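Local coordinates for protein 4-amino-4-deoxy-L-arabinose transferase or related glycosyltransferases of PMT family (Cupriavidus metallidurans, PDB 5EZM) that probably transfers 4-amino-4-deoxy-L-arabinose onto lipid A as a zinc-binding, membrane-embedded glycosyltransferase of the GT-C fold, at residues A63-R67 and P494-P500; M69-W75 and W94-Y100. One frame throughout, in Å; residues are numbered along the deposited sequence.

In the fold
Helix 58-72 serves both contacts. In contact 1 its residues 63-67 meet 494-500 of the C-terminal domain, and in contact 2 its last turn and the bend after it, 69-75, pack on helix 91-103 through 94-100. There are about 12 Å between the two centres, and in sequence contact 2 falls wholly within the residues between the two segments of contact 1. They touch directly: Y100 OH is a probable hydrogen-bond partner of A63 O at 2.9 Å, and V97 CG2 packs on S66 O. Contact 2 is edged by several MPG molecules, whereas the R67 side chain of contact 1 stays about 11 Å from one. Both lie away from the zinc site.

Contact 1 of 2, residues A63-R67 and P494-P500; sequences AEISR and PFYLRHP
A63 sets its CB over one face of the F495 ring, a CH-pi contact 4.2 Å from the centroid and 24° off the normal. The carbonyl oxygen of A63 also approaches the ring, coming 3.6 Å from F495 CE1. At the ring's edge sits E64, whose OE1 lies 3.2 Å from F495 CA and beside its CB. R67 carries the rest: its CD meets the F495 ring obliquely and packs against R498 CD, while one face of its guanidinium rests on the peptide from R498 C to H499 N, with R67 NH2 3.8 Å from R498 C. P500 CG closes in on NH1 at the edge, near the guanidinium plane.

E64 fixes this group and would probably offset its charge near R498, with E68 a second carboxylate beside E64. R67 grips the E64 carboxylate side-on within the same helix, NE to OE1 at 2.8 Å and NH1 to OE2, both acceptors near the guanidinium plane. The R67 chain runs out with CG opposite the backbone N and then bends at chi3 (72°), which turns the guanidinium back to E64. R498 NH1 lies toward the rim of the F495 face opposite A63 and donates to F495 O at 2.9 Å; that oxygen also takes R498 N, the two donors arriving from opposite faces of its plane.

Further out, the A63 carbonyl pairs with Y100 OH, L54 touches both A63 and F495, and Y496 OH bonds to E107 and to L54 N. The peptide that R67 covers belongs to a Schellman motif: R498, at positive phi, ends helix 493-497 with H499 N bonded to P494 O and R498 N to F495 O. This C-terminal-domain helix end thus docks on helix 58-72, which follows the first predicted transmembrane helix of the GT-C part.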
loop_
_atom_site.group_PDB
_atom_site.type_symbol
_atom_site.label_atom_id
_atom_site.label_comp_id
_atom_site.label_asym_id
_atom_site.label_seq_id
_atom_site.Cartn_x
_atom_site.Cartn_y
_atom_site.Cartn_z
ATOM N N ALA A 63 7.202 -8.213 2.741
ATOM C CA ALA A 63 8.588 -8.096 3.182
ATOM C C ALA A 63 9.256 -9.463 3.253
ATOM O O ALA A 63 10.435 -9.607 2.903
ATOM C CB ALA A 63 8.658 -7.394 4.535
ATOM N N GLU A 64 8.509 -10.484 3.684
ATOM C CA GLU A 64 9.075 -11.820 3.835
ATOM C C GLU A 64 9.202 -12.533 2.497
ATOM O O GLU A 64 10.221 -13.181 2.238
ATOM C CB GLU A 64 8.229 -12.656 4.795
ATOM C CG GLU A 64 8.597 -14.138 4.808
ATOM C CD GLU A 64 10.026 -14.404 5.272
ATOM O OE1 GLU A 64 10.644 -13.510 5.886
ATOM O OE2 GLU A 64 10.534 -15.516 5.028
ATOM N N ILE A 65 8.176 -12.450 1.649
ATOM C CA ILE A 65 8.297 -12.982 0.294
ATOM C C ILE A 65 9.521 -12.391 -0.387
ATOM O O ILE A 65 10.350 -13.109 -0.960
ATOM C CB ILE A 65 7.016 -12.703 -0.510
ATOM C CG1 ILE A 65 5.865 -13.569 0.007
ATOM C CG2 ILE A 65 7.252 -12.959 -1.984
ATOM C CD1 ILE A 65 4.525 -13.243 -0.608
ATOM N N SER A 66 9.667 -11.068 -0.306
ATOM C CA SER A 66 10.830 -10.428 -0.909
ATOM C C SER A 66 12.122 -10.901 -0.258
ATOM O O SER A 66 13.138 -11.069 -0.941
ATOM C CB SER A 66 10.698 -8.912 -0.816
ATOM O OG SER A 66 9.625 -8.466 -1.624
ATOM N N ARG A 67 12.107 -11.127 1.057
ATOM C CA ARG A 67 13.298 -11.661 1.712
ATOM C C ARG A 67 13.676 -13.021 1.138
ATOM O O ARG A 67 14.844 -13.272 0.823
ATOM C CB ARG A 67 13.084 -11.767 3.222
ATOM C CG ARG A 67 14.339 -12.202 3.972
ATOM C CD ARG A 67 14.039 -12.622 5.403
ATOM N NE ARG A 67 13.336 -13.899 5.468
ATOM C CZ ARG A 67 13.938 -15.082 5.424
ATOM N NH1 ARG A 67 13.222 -16.196 5.494
ATOM N NH2 ARG A 67 15.256 -15.153 5.307
ATOM N N PRO A 494 8.241 -14.600 11.293
ATOM C CA PRO A 494 9.277 -15.252 10.472
ATOM C C PRO A 494 10.224 -14.270 9.804
ATOM O O PRO A 494 11.420 -14.567 9.686
ATOM C CB PRO A 494 8.465 -16.062 9.448
ATOM C CG PRO A 494 7.070 -15.573 9.556
ATOM C CD PRO A 494 6.897 -15.091 10.950
ATOM N N PHE A 495 9.734 -13.102 9.375
ATOM C CA PHE A 495 10.627 -12.097 8.805
ATOM C C PHE A 495 11.661 -11.649 9.825
ATOM O O PHE A 495 12.860 -11.597 9.528
ATOM C CB PHE A 495 9.831 -10.892 8.300
ATOM C CG PHE A 495 10.698 -9.753 7.813
ATOM C CD1 PHE A 495 11.206 -9.752 6.521
ATOM C CD2 PHE A 495 11.004 -8.686 8.644
ATOM C CE1 PHE A 495 12.001 -8.703 6.070
ATOM C CE2 PHE A 495 11.798 -7.634 8.201
ATOM C CZ PHE A 495 12.296 -7.642 6.913
ATOM N N TYR A 496 11.212 -11.312 11.037
ATOM C CA TYR A 496 12.146 -10.844 12.057
ATOM C C TYR A 496 13.102 -11.943 12.496
ATOM O O TYR A 496 14.217 -11.648 12.942
ATOM C CB TYR A 496 11.384 -10.277 13.252
ATOM C CG TYR A 496 10.842 -8.899 12.982
ATOM C CD1 TYR A 496 11.680 -7.793 12.996
ATOM C CD2 TYR A 496 9.495 -8.699 12.697
ATOM C CE1 TYR A 496 11.195 -6.526 12.740
ATOM C CE2 TYR A 496 8.999 -7.430 12.441
ATOM C CZ TYR A 496 9.858 -6.351 12.463
ATOM O OH TYR A 496 9.380 -5.089 12.210
ATOM N N LEU A 497 12.700 -13.209 12.371
ATOM C CA LEU A 497 13.601 -14.308 12.690
ATOM C C LEU A 497 14.529 -14.671 11.539
ATOM O O LEU A 497 15.476 -15.437 11.755
ATOM C CB LEU A 497 12.798 -15.543 13.105
ATOM C CG LEU A 497 12.111 -15.444 14.464
ATOM C CD1 LEU A 497 11.210 -16.640 14.691
ATOM C CD2 LEU A 497 13.144 -15.327 15.571
ATOM N N ARG A 498 14.292 -14.132 10.342
ATOM C CA ARG A 498 14.986 -14.560 9.129
ATOM C C ARG A 498 14.890 -16.076 8.978
ATOM O O ARG A 498 15.875 -16.769 8.714
ATOM C CB ARG A 498 16.447 -14.096 9.129
ATOM C CG ARG A 498 16.684 -12.675 9.631
ATOM C CD ARG A 498 16.195 -11.639 8.641
ATOM N NE ARG A 498 16.760 -10.312 8.891
ATOM C CZ ARG A 498 16.116 -9.317 9.497
ATOM N NH1 ARG A 498 14.871 -9.492 9.925
ATOM N NH2 ARG A 498 16.712 -8.144 9.671
ATOM N N HIS A 499 13.677 -16.595 9.168
ATOM C CA HIS A 499 13.455 -18.034 9.248
ATOM C C HIS A 499 12.024 -18.381 8.846
ATOM O O HIS A 499 11.071 -17.892 9.464
ATOM C CB HIS A 499 13.751 -18.525 10.664
ATOM C CG HIS A 499 13.844 -20.013 10.787
ATOM N ND1 HIS A 499 12.750 -20.839 10.656
ATOM C CD2 HIS A 499 14.899 -20.824 11.045
ATOM C CE1 HIS A 499 13.128 -22.094 10.819
ATOM N NE2 HIS A 499 14.427 -22.113 11.058
ATOM N N PRO A 500 11.832 -19.218 7.831
ATOM C CA PRO A 500 10.478 -19.509 7.352
ATOM C C PRO A 500 9.728 -20.446 8.284
ATOM O O PRO A 500 10.312 -21.233 9.032
ATOM C CB PRO A 500 10.713 -20.181 5.991
ATOM C CG PRO A 500 12.162 -19.956 5.674
ATOM C CD PRO A 500 12.855 -19.854 6.990
#

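Contact 2 of 2, residues M69-W75 and W94-Y100; sequences MFASGDW and WVTVVGY. With MPG ([(Z)-octadec-9-enyl] (2R)-2,3-bis(oxidanyl)propanoate), chain B; MPG ([(Z)-octadec-9-enyl] (2R)-2,3-bis(oxidanyl)propanoate), chain C; MPG ([(Z)-octadec-9-enyl] (2R)-2,3-bis(oxidanyl)propanoate), chain H; MPG ([(Z)-octadec-9-enyl] (2R)-2,3-bis(oxidanyl)propanoate), chain P.
W75 brings CE3 over the face of the W94 indole, 3.6 Å from W94 CD1. The W75 six-membered ring and the W94 five-membered ring are only 23° from parallel, yet offset so that little of one lies above the other. One face of W75 carries MPG C, whose C6 lies 3.5 Å from W75 CD2; M69 SD sits off-centre over the opposite face. The same sulfur lies at the W94 edge, a Met-aromatic contact 3.9 Å from W94 CD1. Also at that edge, W94 NE1 donates to W75 O at 2.9 Å, its N-H pointing at a carbonyl lone pair within the plane of the C=O.

F70 takes Y100 CB over its ring centre. V97 divides its two methyls between partners: CG1, turned away from its own backbone N (chi1 165°), reaches W75 CZ2 at 3.5 Å, and CG2 meets M69 CB.

MPG B and P also touch W75, B reaches V98, and MPG H runs along V95, V98 and G99. An alanine here instead of W75 would probably open a gap between V97 CG1, M69 SD and the W94 face and leave MPG C without the indole it lies on. The end of helix 58-72 and the loop after it thus pack apolarly on helix 91-103, bordered by lipid; in such surroundings the one polar link satisfies the W94 N-H and sets the turn of its indole.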
loop_
_atom_site.group_PDB
_atom_site.type_symbol
_atom_site.label_atom_id
_atom_site.label_comp_id
_atom_site.label_asym_id
_atom_site.label_seq_id
_atom_site.Cartn_x
_atom_site.Cartn_y
_atom_site.Cartn_z
ATOM N N MET A 69 12.875 -14.369 -1.769
ATOM C CA MET A 69 13.380 -14.193 -3.125
ATOM C C MET A 69 14.820 -13.696 -3.101
ATOM O O MET A 69 15.669 -14.179 -3.861
ATOM C CB MET A 69 12.478 -13.224 -3.888
ATOM C CG MET A 69 12.843 -13.027 -5.344
ATOM S SD MET A 69 11.675 -11.937 -6.183
ATOM C CE MET A 69 10.146 -12.855 -6.036
ATOM N N PHE A 70 15.112 -12.752 -2.203
ATOM C CA PHE A 70 16.456 -12.202 -2.064
ATOM C C PHE A 70 17.459 -13.275 -1.658
ATOM O O PHE A 70 18.586 -13.307 -2.163
ATOM C CB PHE A 70 16.415 -11.068 -1.039
ATOM C CG PHE A 70 17.757 -10.510 -0.666
ATOM C CD1 PHE A 70 18.612 -10.004 -1.630
ATOM C CD2 PHE A 70 18.139 -10.441 0.663
ATOM C CE1 PHE A 70 19.838 -9.468 -1.278
ATOM C CE2 PHE A 70 19.359 -9.907 1.021
ATOM C CZ PHE A 70 20.211 -9.419 0.049
ATOM N N ALA A 71 17.064 -14.168 -0.752
ATOM C CA ALA A 71 17.964 -15.206 -0.273
ATOM C C ALA A 71 18.098 -16.365 -1.247
ATOM O O ALA A 71 19.097 -17.090 -1.186
ATOM C CB ALA A 71 17.489 -15.734 1.082
ATOM N N SER A 72 17.127 -16.561 -2.136
ATOM C CA SER A 72 17.162 -17.688 -3.060
ATOM C C SER A 72 17.653 -17.315 -4.448
ATOM O O SER A 72 18.260 -18.154 -5.120
ATOM C CB SER A 72 15.774 -18.320 -3.186
ATOM O OG SER A 72 14.893 -17.471 -3.899
ATOM N N GLY A 73 17.409 -16.085 -4.895
ATOM C CA GLY A 73 17.739 -15.686 -6.246
ATOM C C GLY A 73 16.711 -16.060 -7.289
ATOM O O GLY A 73 16.848 -15.644 -8.448
ATOM N N ASP A 74 15.684 -16.826 -6.925
ATOM C CA ASP A 74 14.630 -17.213 -7.858
ATOM C C ASP A 74 13.638 -16.062 -7.961
ATOM O O ASP A 74 12.765 -15.900 -7.106
ATOM C CB ASP A 74 13.948 -18.496 -7.394
ATOM C CG ASP A 74 13.083 -19.123 -8.470
ATOM O OD1 ASP A 74 12.716 -18.426 -9.439
ATOM O OD2 ASP A 74 12.764 -20.322 -8.344
ATOM N N TRP A 75 13.769 -15.258 -9.013
ATOM C CA TRP A 75 12.877 -14.133 -9.253
ATOM C C TRP A 75 11.645 -14.515 -10.063
ATOM O O TRP A 75 10.885 -13.628 -10.463
ATOM C CB TRP A 75 13.624 -13.006 -9.972
ATOM C CG TRP A 75 14.622 -12.273 -9.124
ATOM C CD1 TRP A 75 15.366 -12.783 -8.097
ATOM C CD2 TRP A 75 14.976 -10.887 -9.226
ATOM N NE1 TRP A 75 16.165 -11.800 -7.560
ATOM C CE2 TRP A 75 15.944 -10.629 -8.236
ATOM C CE3 TRP A 75 14.570 -9.841 -10.062
ATOM C CZ2 TRP A 75 16.512 -9.370 -8.061
ATOM C CZ3 TRP A 75 15.135 -8.593 -9.886
ATOM C CH2 TRP A 75 16.095 -8.368 -8.893
ATOM N N TRP A 94 10.217 -7.697 -6.956
ATOM C CA TRP A 94 11.449 -7.353 -7.660
ATOM C C TRP A 94 12.042 -6.059 -7.118
ATOM O O TRP A 94 13.238 -5.991 -6.795
ATOM C CB TRP A 94 11.180 -7.230 -9.159
ATOM C CG TRP A 94 10.881 -8.524 -9.831
ATOM C CD1 TRP A 94 11.060 -9.778 -9.317
ATOM C CD2 TRP A 94 10.350 -8.701 -11.149
ATOM N NE1 TRP A 94 10.674 -10.726 -10.238
ATOM C CE2 TRP A 94 10.233 -10.091 -11.370
ATOM C CE3 TRP A 94 9.962 -7.819 -12.165
ATOM C CZ2 TRP A 94 9.743 -10.618 -12.563
ATOM C CZ3 TRP A 94 9.475 -8.347 -13.353
ATOM C CH2 TRP A 94 9.370 -9.733 -13.540
ATOM N N VAL A 95 11.210 -5.021 -6.998
ATOM C CA VAL A 95 11.696 -3.735 -6.502
ATOM C C VAL A 95 12.210 -3.879 -5.077
ATOM O O VAL A 95 13.317 -3.430 -4.749
ATOM C CB VAL A 95 10.592 -2.668 -6.599
ATOM C CG1 VAL A 95 11.090 -1.346 -6.034
ATOM C CG2 VAL A 95 10.143 -2.501 -8.045
ATOM N N THR A 96 11.421 -4.527 -4.212
ATOM C CA THR A 96 11.844 -4.694 -2.826
ATOM C C THR A 96 13.162 -5.449 -2.741
ATOM O O THR A 96 14.003 -5.143 -1.890
ATOM C CB THR A 96 10.764 -5.418 -2.017
ATOM O OG1 THR A 96 9.513 -4.724 -2.138
ATOM C CG2 THR A 96 11.160 -5.482 -0.542
ATOM N N VAL A 97 13.372 -6.423 -3.629
ATOM C CA VAL A 97 14.594 -7.220 -3.580
ATOM C C VAL A 97 15.791 -6.391 -4.023
ATOM O O VAL A 97 16.883 -6.503 -3.452
ATOM C CB VAL A 97 14.447 -8.499 -4.425
ATOM C CG1 VAL A 97 15.803 -9.129 -4.670
ATOM C CG2 VAL A 97 13.544 -9.494 -3.720
ATOM N N VAL A 98 15.615 -5.555 -5.051
ATOM C CA VAL A 98 16.685 -4.626 -5.401
ATOM C C VAL A 98 17.015 -3.736 -4.208
ATOM O O VAL A 98 18.191 -3.502 -3.889
ATOM C CB VAL A 98 16.303 -3.800 -6.644
ATOM C CG1 VAL A 98 17.363 -2.751 -6.927
ATOM C CG2 VAL A 98 16.128 -4.710 -7.844
ATOM N N GLY A 99 15.981 -3.253 -3.512
ATOM C CA GLY A 99 16.217 -2.478 -2.304
ATOM C C GLY A 99 17.014 -3.246 -1.265
ATOM O O GLY A 99 17.919 -2.696 -0.632
ATOM N N TYR A 100 16.692 -4.531 -1.082
ATOM C CA TYR A 100 17.436 -5.366 -0.142
ATOM C C TYR A 100 18.897 -5.493 -0.556
ATOM O O TYR A 100 19.799 -5.441 0.287
ATOM C CB TYR A 100 16.798 -6.753 -0.050
ATOM C CG TYR A 100 15.501 -6.825 0.722
ATOM C CD1 TYR A 100 15.123 -5.811 1.593
ATOM C CD2 TYR A 100 14.659 -7.922 0.590
ATOM C CE1 TYR A 100 13.937 -5.886 2.305
ATOM C CE2 TYR A 100 13.475 -8.008 1.296
ATOM C CZ TYR A 100 13.116 -6.988 2.153
ATOM O OH TYR A 100 11.931 -7.077 2.854
HETATM C C2 MPG B . 19.056 -5.803 -9.986
HETATM C C3 MPG B . 19.413 -7.248 -9.657
HETATM C C4 MPG B . 19.602 -7.456 -8.163
HETATM C C5 MPG B . 20.464 -8.688 -7.837
HETATM C C6 MPG B . 20.226 -9.203 -6.408
HETATM C C7 MPG B . 21.055 -10.463 -6.097
HETATM C C8 MPG B . 20.303 -11.443 -5.165
HETATM C C9 MPG B . 21.100 -12.745 -4.901
HETATM C C1 MPG B . 18.700 -5.601 -11.461
HETATM C C2 MPG C . 21.218 -14.158 -9.049
HETATM C C3 MPG C . 20.546 -12.822 -9.341
HETATM C C4 MPG C . 19.230 -12.990 -10.084
HETATM C C5 MPG C . 18.849 -11.732 -10.884
HETATM C C6 MPG C . 17.442 -11.828 -11.494
HETATM C C1 MPG C . 22.690 -13.996 -8.658
HETATM C C2 MPG H . 14.092 -1.450 -9.655
HETATM C C3 MPG H . 13.726 0.026 -9.774
HETATM C C4 MPG H . 14.059 0.848 -8.534
HETATM C C5 MPG H . 14.555 0.011 -7.342
HETATM C C6 MPG H . 14.967 0.877 -6.138
HETATM C C7 MPG H . 15.194 0.044 -4.861
HETATM C C1 MPG H . 13.587 -2.280 -10.839
HETATM C C2 MPG P . 13.877 -12.997 -14.596
HETATM C C3 MPG P . 12.379 -13.117 -14.343
HETATM C C4 MPG P . 11.516 -12.543 -15.460
HETATM C C5 MPG P . 12.167 -11.368 -16.212
HETATM C C6 MPG P . 11.129 -10.515 -16.962
HETATM C C7 MPG P . 11.671 -9.127 -17.359
HETATM C C8 MPG P . 10.573 -8.035 -17.326
HETATM C C9 MPG P . 11.135 -6.607 -17.546
HETATM C C10 MPG P . 10.489 -5.564 -16.590
HETATM C C11 MPG P . 10.496 -4.132 -17.170
HETATM C C12 MPG P . 10.527 -3.023 -16.063
HETATM C C1 MPG P . 14.705 -13.465 -13.396
#